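Local atomic coordinates of trilobed Protease (Pyrococcus furiosus, PDB entry 2GOP), a protein that probably hydrolyses peptide bonds as a whole enzyme, of which this chain forms the beta-propeller domain, built with an open Velcro topology. Residues Ser18-Lys23 / Val314-Thr319; Lys23-Ala28 / Val309-Val314; Lys198-Tyr203 / Ser218-Asp223. One frame throughout, in Å; residues are numbered along the deposited sequence. Where two conformers were deposited one is given.

All three contacts join neighbouring blades of a seven-bladed beta-propeller. Contacts 1 and 2 lie side by side, their centres about 10 Å apart, at the seam where the first blade meets the last; both use strand 313-318 and share Lys23 and Val314. Contact 1 is buried and meets mainly through apolar packing, with no hydrogen bond between its segments. Contact 2 lies at the hairpin turns and is only partly buried, so a carboxylate, a backbone amide and waters do much of the joining. Contact 3, also partly buried, lies about 26 Å from contact 1 between centres, across the chain's centre, and links two consecutive blades through aromatic and aliphatic packing.

Contact 1 (Ser18-Lys23 / Val314-Thr319); sequences SDPRTK and VYLKET
The seam between the first and last blades of the beta-propeller runs between strand 16-23, an edge strand of the first sheet, and strand 313-318, the second strand of the last. Here they run nearly antiparallel (160°), with axes 6.4 Å apart at the closest, yet no hydrogen bond joins the two segments; beside them, Thr22 N bonds to Asp308 OD2 of the last blade. Leu316 CD1 makes the closest approach, 3.5 Å from Ser18 CA, while Pro20 CD rests 3.8 Å from the same methyl. The Leu316 side chain meets the pyrrolidine at a slant, with CG set beside its own backbone N (chi1 -68°), which carries the branch over to the proline ring. Val314, in one of its two conformers, puts CG1 into the angle between Pro20 and Thr22, 4.1 Å from Pro20 CB and 3.9 Å from Thr22 CG2. Thr22 and Val314 point in opposite directions as they pass. Thr22 chi1 (-170°) sets OG1 anti to the backbone N, where it bonds to Leu26 O, and leaves the methyl CG2 on the apolar seam. Leu326 covers both Pro20 and Val314.

Within the first blade's own strand, Arg21 holds Asp19 side-on, NE and NH2 both reaching OD1, with NE 3.1 Å from Asp19 OD1. That oxygen lies in the guanidinium plane, but only NH2 meets it on the syn lone pair; NE comes from above the carboxylate plane. Asp19 OD2 forms a salt bridge with Arg65, so one carboxylate probably offsets two arginines and ties in the second blade. Each blade's four strands come from one stretch of chain, so no strand from one end completes the sheet at the other, and the first and last blades meet mainly through side chains: the open Velcro topology.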
# COMPACT_ATOMS: atom_id res chain seq x y z
N SER A 18 18.89 -6.07 -7.84
CA SER A 18 17.82 -5.11 -7.61
C SER A 18 18.22 -3.72 -8.07
O SER A 18 19.40 -3.43 -8.26
CB SER A 18 17.40 -5.08 -6.13
OG SER A 18 18.50 -4.79 -5.28
N ASP A 19 17.21 -2.88 -8.27
CA ASP A 19 17.39 -1.46 -8.50
C ASP A 19 18.29 -1.11 -9.69
O ASP A 19 19.35 -0.46 -9.52
CB ASP A 19 17.90 -0.80 -7.22
CG ASP A 19 17.60 0.69 -7.16
OD1 ASP A 19 16.96 1.21 -8.10
OD2 ASP A 19 18.00 1.32 -6.15
N PRO A 20 17.85 -1.47 -10.91
CA PRO A 20 18.63 -1.17 -12.12
C PRO A 20 18.60 0.31 -12.45
O PRO A 20 17.56 0.96 -12.33
CB PRO A 20 17.91 -1.96 -13.21
CG PRO A 20 16.50 -2.05 -12.74
CD PRO A 20 16.57 -2.13 -11.23
N ARG A 21 19.74 0.83 -12.88
CA ARG A 21 19.90 2.24 -13.18
C ARG A 21 20.75 2.41 -14.41
O ARG A 21 21.64 1.59 -14.69
CB ARG A 21 20.59 2.94 -12.01
CG ARG A 21 19.79 2.92 -10.72
CD ARG A 21 18.74 3.98 -10.74
NE ARG A 21 17.64 3.66 -9.85
CZ ARG A 21 16.67 4.51 -9.53
NH1 ARG A 21 16.66 5.74 -10.02
NH2 ARG A 21 15.72 4.11 -8.69
N THR A 22 20.50 3.49 -15.14
CA THR A 22 21.33 3.82 -16.29
C THR A 22 21.44 5.33 -16.53
O THR A 22 20.48 6.08 -16.36
CB THR A 22 20.81 3.12 -17.56
OG1 THR A 22 21.76 3.28 -18.62
CG2 THR A 22 19.45 3.70 -17.98
N LYS A 23 22.65 5.77 -16.88
CA LYS A 23 22.90 7.11 -17.40
C LYS A 23 23.98 6.98 -18.45
O LYS A 23 24.99 6.32 -18.21
CB LYS A 23 23.40 8.06 -16.31
CG LYS A 23 22.40 8.38 -15.22
CD LYS A 23 21.20 9.15 -15.75
CE LYS A 23 20.28 9.55 -14.61
NZ LYS A 23 19.08 10.31 -15.06
N VAL A 314 17.13 -0.04 -19.55
CA VAL A 314 17.70 -1.14 -18.76
C VAL A 314 16.63 -1.68 -17.83
O VAL A 314 15.81 -0.92 -17.30
CB VAL A 314 18.93 -0.68 -17.91
CG1 VAL A 314 18.50 0.12 -16.68
CG2 VAL A 314 19.77 -1.88 -17.50
N TYR A 315 16.61 -2.99 -17.64
CA TYR A 315 15.63 -3.58 -16.75
C TYR A 315 16.11 -4.90 -16.20
O TYR A 315 16.99 -5.56 -16.78
CB TYR A 315 14.28 -3.75 -17.46
CG TYR A 315 14.35 -4.43 -18.82
CD1 TYR A 315 14.34 -5.82 -18.94
CD2 TYR A 315 14.40 -3.68 -19.99
CE1 TYR A 315 14.39 -6.43 -20.20
CE2 TYR A 315 14.44 -4.28 -21.24
CZ TYR A 315 14.45 -5.65 -21.34
OH TYR A 315 14.50 -6.22 -22.59
N LEU A 316 15.54 -5.26 -15.04
CA LEU A 316 15.64 -6.60 -14.51
C LEU A 316 14.44 -7.43 -15.01
O LEU A 316 13.29 -6.99 -14.91
CB LEU A 316 15.66 -6.57 -12.97
CG LEU A 316 16.90 -5.97 -12.31
CD1 LEU A 316 16.73 -5.93 -10.78
CD2 LEU A 316 18.16 -6.76 -12.68
N LYS A 317 14.73 -8.63 -15.53
CA LYS A 317 13.71 -9.55 -16.00
C LYS A 317 13.83 -10.93 -15.34
O LYS A 317 14.87 -11.58 -15.43
CB LYS A 317 13.81 -9.72 -17.52
CG LYS A 317 12.87 -10.78 -18.09
CD LYS A 317 12.76 -10.71 -19.61
CE LYS A 317 14.06 -11.03 -20.30
NZ LYS A 317 13.85 -11.37 -21.75
N GLU A 318 12.74 -11.36 -14.71
CA GLU A 318 12.65 -12.66 -14.06
C GLU A 318 11.67 -13.57 -14.80
O GLU A 318 10.70 -13.10 -15.39
CB GLU A 318 12.20 -12.48 -12.62
CG GLU A 318 12.27 -13.74 -11.78
CD GLU A 318 12.51 -13.44 -10.33
OE1 GLU A 318 13.61 -12.95 -10.01
OE2 GLU A 318 11.60 -13.69 -9.51
N THR A 319 11.94 -14.87 -14.78
CA THR A 319 11.04 -15.88 -15.36
C THR A 319 10.78 -17.01 -14.36
O THR A 319 11.36 -17.06 -13.27
CB THR A 319 11.63 -16.50 -16.65
OG1 THR A 319 12.77 -17.29 -16.32
CG2 THR A 319 12.04 -15.43 -17.64

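Contact 2 (Lys23-Ala28 / Val309-Val314)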
# COMPACT_ATOMS: atom_id res chain seq x y z
N LYS A 23 22.65 5.77 -16.88
CA LYS A 23 22.90 7.11 -17.40
C LYS A 23 23.98 6.98 -18.45
O LYS A 23 24.99 6.32 -18.21
CB LYS A 23 23.40 8.06 -16.31
CG LYS A 23 22.40 8.38 -15.22
CD LYS A 23 21.20 9.15 -15.75
CE LYS A 23 20.28 9.55 -14.61
NZ LYS A 23 19.08 10.31 -15.06
N GLY A 24 23.77 7.58 -19.61
CA GLY A 24 24.74 7.52 -20.68
C GLY A 24 25.06 6.10 -21.08
O GLY A 24 24.17 5.34 -21.44
N GLU A 25 26.33 5.74 -21.01
CA GLU A 25 26.78 4.39 -21.36
C GLU A 25 27.08 3.56 -20.11
O GLU A 25 27.69 2.49 -20.19
CB GLU A 25 28.01 4.46 -22.27
CG GLU A 25 27.71 5.02 -23.67
CD GLU A 25 27.40 3.94 -24.70
OE1 GLU A 25 26.71 2.95 -24.36
OE2 GLU A 25 27.84 4.09 -25.86
N LEU A 26 26.64 4.05 -18.96
CA LEU A 26 26.77 3.33 -17.69
C LEU A 26 25.45 2.70 -17.27
O LEU A 26 24.38 3.30 -17.42
CB LEU A 26 27.25 4.26 -16.58
CG LEU A 26 28.69 4.77 -16.69
CD1 LEU A 26 29.03 5.66 -15.50
CD2 LEU A 26 29.69 3.62 -16.81
N VAL A 27 25.54 1.48 -16.74
CA VAL A 27 24.44 0.88 -16.01
C VAL A 27 24.97 0.57 -14.61
O VAL A 27 26.17 0.34 -14.44
CB VAL A 27 23.89 -0.39 -16.69
CG1 VAL A 27 23.43 -0.07 -18.10
CG2 VAL A 27 24.94 -1.49 -16.72
N ALA A 28 24.08 0.59 -13.63
CA ALA A 28 24.41 0.13 -12.28
C ALA A 28 23.23 -0.61 -11.68
O ALA A 28 22.08 -0.46 -12.11
CB ALA A 28 24.81 1.29 -11.38
N VAL A 309 15.66 4.32 -17.73
CA VAL A 309 15.88 4.76 -19.11
C VAL A 309 16.66 6.08 -19.16
O VAL A 309 16.37 7.01 -18.41
CB VAL A 309 14.53 4.89 -19.88
CG1 VAL A 309 13.52 5.72 -19.08
CG2 VAL A 309 14.75 5.48 -21.26
N ASP A 310 17.66 6.13 -20.03
CA ASP A 310 18.32 7.39 -20.37
C ASP A 310 18.59 7.35 -21.88
O ASP A 310 17.66 7.59 -22.65
CB ASP A 310 19.58 7.60 -19.51
CG ASP A 310 20.24 8.96 -19.74
OD1 ASP A 310 19.53 9.99 -19.80
OD2 ASP A 310 21.48 9.00 -19.87
N GLU A 311 19.80 7.03 -22.30
CA GLU A 311 20.08 6.84 -23.73
C GLU A 311 19.60 5.47 -24.18
O GLU A 311 19.22 5.28 -25.34
CB GLU A 311 21.58 6.98 -24.03
CG GLU A 311 22.09 8.41 -23.89
CD GLU A 311 23.60 8.50 -24.05
OE1 GLU A 311 24.12 9.64 -23.97
OE2 GLU A 311 24.25 7.45 -24.23
N ILE A 312 19.61 4.55 -23.23
CA ILE A 312 19.26 3.15 -23.42
C ILE A 312 18.21 2.77 -22.37
O ILE A 312 18.09 3.44 -21.35
CB ILE A 312 20.54 2.28 -23.28
CG1 ILE A 312 20.58 1.19 -24.35
CG2 ILE A 312 20.71 1.72 -21.85
CD1 ILE A 312 21.15 1.72 -25.66
N VAL A 313 17.44 1.71 -22.61
CA VAL A 313 16.56 1.18 -21.57
C VAL A 313 17.25 0.01 -20.88
O VAL A 313 17.87 -0.80 -21.54
CB VAL A 313 15.20 0.70 -22.13
CG1 VAL A 313 14.32 0.17 -20.97
CG2 VAL A 313 14.49 1.82 -22.87
N VAL A 314 17.13 -0.04 -19.55
CA VAL A 314 17.70 -1.14 -18.76
C VAL A 314 16.63 -1.68 -17.83
O VAL A 314 15.81 -0.92 -17.30
CB VAL A 314 18.93 -0.68 -17.91
CG1 VAL A 314 18.50 0.12 -16.68
CG2 VAL A 314 19.77 -1.88 -17.50
O HOH W 1 18.23 7.64 -16.10
O HOH W 2 21.58 5.08 -20.98
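Gly24 N donates to Asp310 OD2 in a short, nearly straight bond of 2.7 Å (N-H...O 175°), using the anti lone pair of that oxygen. Asp310 turns its CG anti to its own backbone N (chi1 -175°), which sends the carboxylate out from its turn to the amide. The same oxygen, Asp310 OD2, also lies 3.4 Å from Lys23 CA. The Lys23 chain bends at chi2 and crosses the aspartate at about a right angle, bringing CD to 4.1 Å from Asp310 CG. Its ammonium does not contact the carboxylate; instead a water accepts from Lys23 NZ and lies 3.0 Å from Val309 O, to which it may donate.

Gly24 sits in the type II' turn from Lys23 to Leu26 that links strands 16-23 and 26-35 of the first blade. Asp310 and Glu311 lie in the link between strands 303-309 and 313-318 of the last, so the bond ties two hairpin turns across the propeller's closing seam. A second water bridges the same turns, donating to Gly24 O over 2.6 Å and accepting from Glu311 N. The extended Glu311 side chain runs beside the glycine, its CD 3.7 Å from Gly24 CA. Deeper in, where the hairpins have become strands, Val27 CG1 and Val314 CG2 touch at 4.1 Å, and Leu326 also packs on Val27.

Contact 3 (Lys198-Tyr203 / Ser218-Asp223)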
# COMPACT_ATOMS: atom_id res chain seq x y z
N LYS A 198 -7.74 7.83 -1.17
CA LYS A 198 -6.61 8.67 -0.78
C LYS A 198 -6.46 9.88 -1.70
O LYS A 198 -6.48 9.73 -2.93
CB LYS A 198 -5.31 7.86 -0.73
CG LYS A 198 -5.30 6.82 0.39
CD LYS A 198 -3.89 6.47 0.85
CE LYS A 198 -3.92 5.54 2.07
NZ LYS A 198 -2.56 5.30 2.66
N PHE A 199 -6.34 11.06 -1.11
CA PHE A 199 -6.19 12.30 -1.85
C PHE A 199 -4.90 13.00 -1.49
O PHE A 199 -4.37 12.82 -0.39
CB PHE A 199 -7.37 13.24 -1.61
CG PHE A 199 -8.64 12.78 -2.23
CD1 PHE A 199 -8.90 13.04 -3.57
CD2 PHE A 199 -9.60 12.10 -1.49
CE1 PHE A 199 -10.08 12.61 -4.16
CE2 PHE A 199 -10.79 11.68 -2.06
CZ PHE A 199 -11.03 11.93 -3.41
N TRP A 200 -4.42 13.81 -2.42
CA TRP A 200 -3.17 14.52 -2.29
C TRP A 200 -3.34 15.99 -2.61
O TRP A 200 -4.20 16.35 -3.41
CB TRP A 200 -2.15 13.93 -3.26
CG TRP A 200 -2.04 12.47 -3.07
CD1 TRP A 200 -2.84 11.49 -3.61
CD2 TRP A 200 -1.11 11.81 -2.24
NE1 TRP A 200 -2.43 10.26 -3.18
CE2 TRP A 200 -1.37 10.43 -2.33
CE3 TRP A 200 -0.06 12.25 -1.43
CZ2 TRP A 200 -0.62 9.49 -1.64
CZ3 TRP A 200 0.68 11.32 -0.74
CH2 TRP A 200 0.40 9.95 -0.85
N ASP A 201 -2.54 16.82 -1.95
CA ASP A 201 -2.26 18.17 -2.42
C ASP A 201 -0.86 18.12 -3.03
O ASP A 201 0.01 17.42 -2.53
CB ASP A 201 -2.29 19.17 -1.27
CG ASP A 201 -3.65 19.28 -0.62
OD1 ASP A 201 -4.67 19.03 -1.29
OD2 ASP A 201 -3.69 19.61 0.58
N ILE A 202 -0.66 18.83 -4.13
CA ILE A 202 0.65 18.85 -4.80
C ILE A 202 1.12 20.29 -4.96
O ILE A 202 0.42 21.12 -5.54
CB ILE A 202 0.62 18.20 -6.19
CG1 ILE A 202 0.09 16.76 -6.09
CG2 ILE A 202 2.03 18.24 -6.82
CD1 ILE A 202 -0.27 16.14 -7.44
N TYR A 203 2.31 20.56 -4.42
CA TYR A 203 2.92 21.88 -4.44
C TYR A 203 4.14 21.87 -5.32
O TYR A 203 4.70 20.81 -5.62
CB TYR A 203 3.36 22.29 -3.03
CG TYR A 203 2.23 22.36 -2.05
CD1 TYR A 203 1.78 21.23 -1.38
CD2 TYR A 203 1.61 23.58 -1.77
CE1 TYR A 203 0.72 21.30 -0.47
CE2 TYR A 203 0.57 23.67 -0.86
CZ TYR A 203 0.13 22.53 -0.21
OH TYR A 203 -0.90 22.64 0.69
N SER A 218 -6.66 12.71 -6.59
CA SER A 218 -6.39 11.30 -6.30
C SER A 218 -5.16 10.78 -7.05
O SER A 218 -5.09 9.60 -7.39
CB SER A 218 -7.63 10.47 -6.64
OG SER A 218 -8.17 10.84 -7.89
N PHE A 219 -4.19 11.64 -7.30
CA PHE A 219 -2.93 11.20 -7.89
C PHE A 219 -1.79 11.99 -7.32
O PHE A 219 -2.00 12.97 -6.63
CB PHE A 219 -2.95 11.32 -9.42
CG PHE A 219 -3.47 12.65 -9.92
CD1 PHE A 219 -2.70 13.80 -9.81
CD2 PHE A 219 -4.74 12.75 -10.49
CE1 PHE A 219 -3.19 15.03 -10.25
CE2 PHE A 219 -5.23 13.96 -10.93
CZ PHE A 219 -4.46 15.11 -10.81
N TYR A 220 -0.57 11.55 -7.59
CA TYR A 220 0.60 12.24 -7.12
C TYR A 220 1.72 12.13 -8.16
O TYR A 220 1.70 11.25 -9.02
CB TYR A 220 1.02 11.69 -5.76
CG TYR A 220 1.28 10.22 -5.74
CD1 TYR A 220 2.54 9.72 -6.02
CD2 TYR A 220 0.26 9.32 -5.43
CE1 TYR A 220 2.79 8.34 -6.01
CE2 TYR A 220 0.49 7.96 -5.41
CZ TYR A 220 1.76 7.48 -5.71
OH TYR A 220 2.01 6.12 -5.68
N ALA A 221 2.65 13.07 -8.11
CA ALA A 221 3.70 13.19 -9.11
C ALA A 221 4.77 12.14 -8.86
O ALA A 221 5.26 12.00 -7.74
CB ALA A 221 4.30 14.62 -9.06
N VAL A 222 5.11 11.39 -9.91
CA VAL A 222 6.13 10.34 -9.81
C VAL A 222 7.40 10.60 -10.61
O VAL A 222 8.41 9.99 -10.34
CB VAL A 222 5.57 8.94 -10.18
CG1 VAL A 222 4.59 8.45 -9.12
CG2 VAL A 222 4.94 8.95 -11.59
N ASP A 223 7.35 11.50 -11.60
CA ASP A 223 8.52 11.79 -12.43
C ASP A 223 8.30 13.05 -13.24
O ASP A 223 7.18 13.49 -13.41
CB ASP A 223 8.81 10.62 -13.39
CG ASP A 223 10.24 10.59 -13.89
OD1 ASP A 223 11.08 11.37 -13.37
OD2 ASP A 223 10.53 9.78 -14.80
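Aromatic contacts lead between strands 200-206 and 219-224, the third strand of one blade and the first of the next. Trp200 and Tyr220 lie side by side and point the same way, but their rings are inclined at 53° and form no regular stack. Tyr220 CB sits over the face of the indole, 4.2 Å from the centroid of the Trp200 five-membered ring, as a CH-pi contact. Tyr220 CD2 covers the same ring system toward its rim, 3.6 Å from Trp200 NE1. Tyr220 takes chi1 57°, with CG between its backbone N and carbonyl carbon, which stands the phenol alongside the indole. Replacing Trp200 by alanine would remove the indole face under Tyr220 and probably open a gap beside the phenol, letting it turn more easily although Asn186 still touches it.

Apolar packing continues inward. Ile202 CD1 reaches 4.1 Å from Phe219 CD1 and also touches the backbone at Tyr220. At the other end, Phe199 CE1 lies 4.1 Å from Ser218 CB, while Ser218 OG bonds to Lys234 O.

The polar element is a backbone carbonyl. Phe219 O is walled in by Trp200 CD1 at 3.5 Å and by Ile202 CD1 at 3.7 Å, and has no hydrogen-bond partner. Nearby, Ala221 N bonds to Asn186 OD1 of the neighbouring blade. With no hydrogen bond between them, the two segments hold together by shape and dispersion, probably at some cost from this buried oxygen.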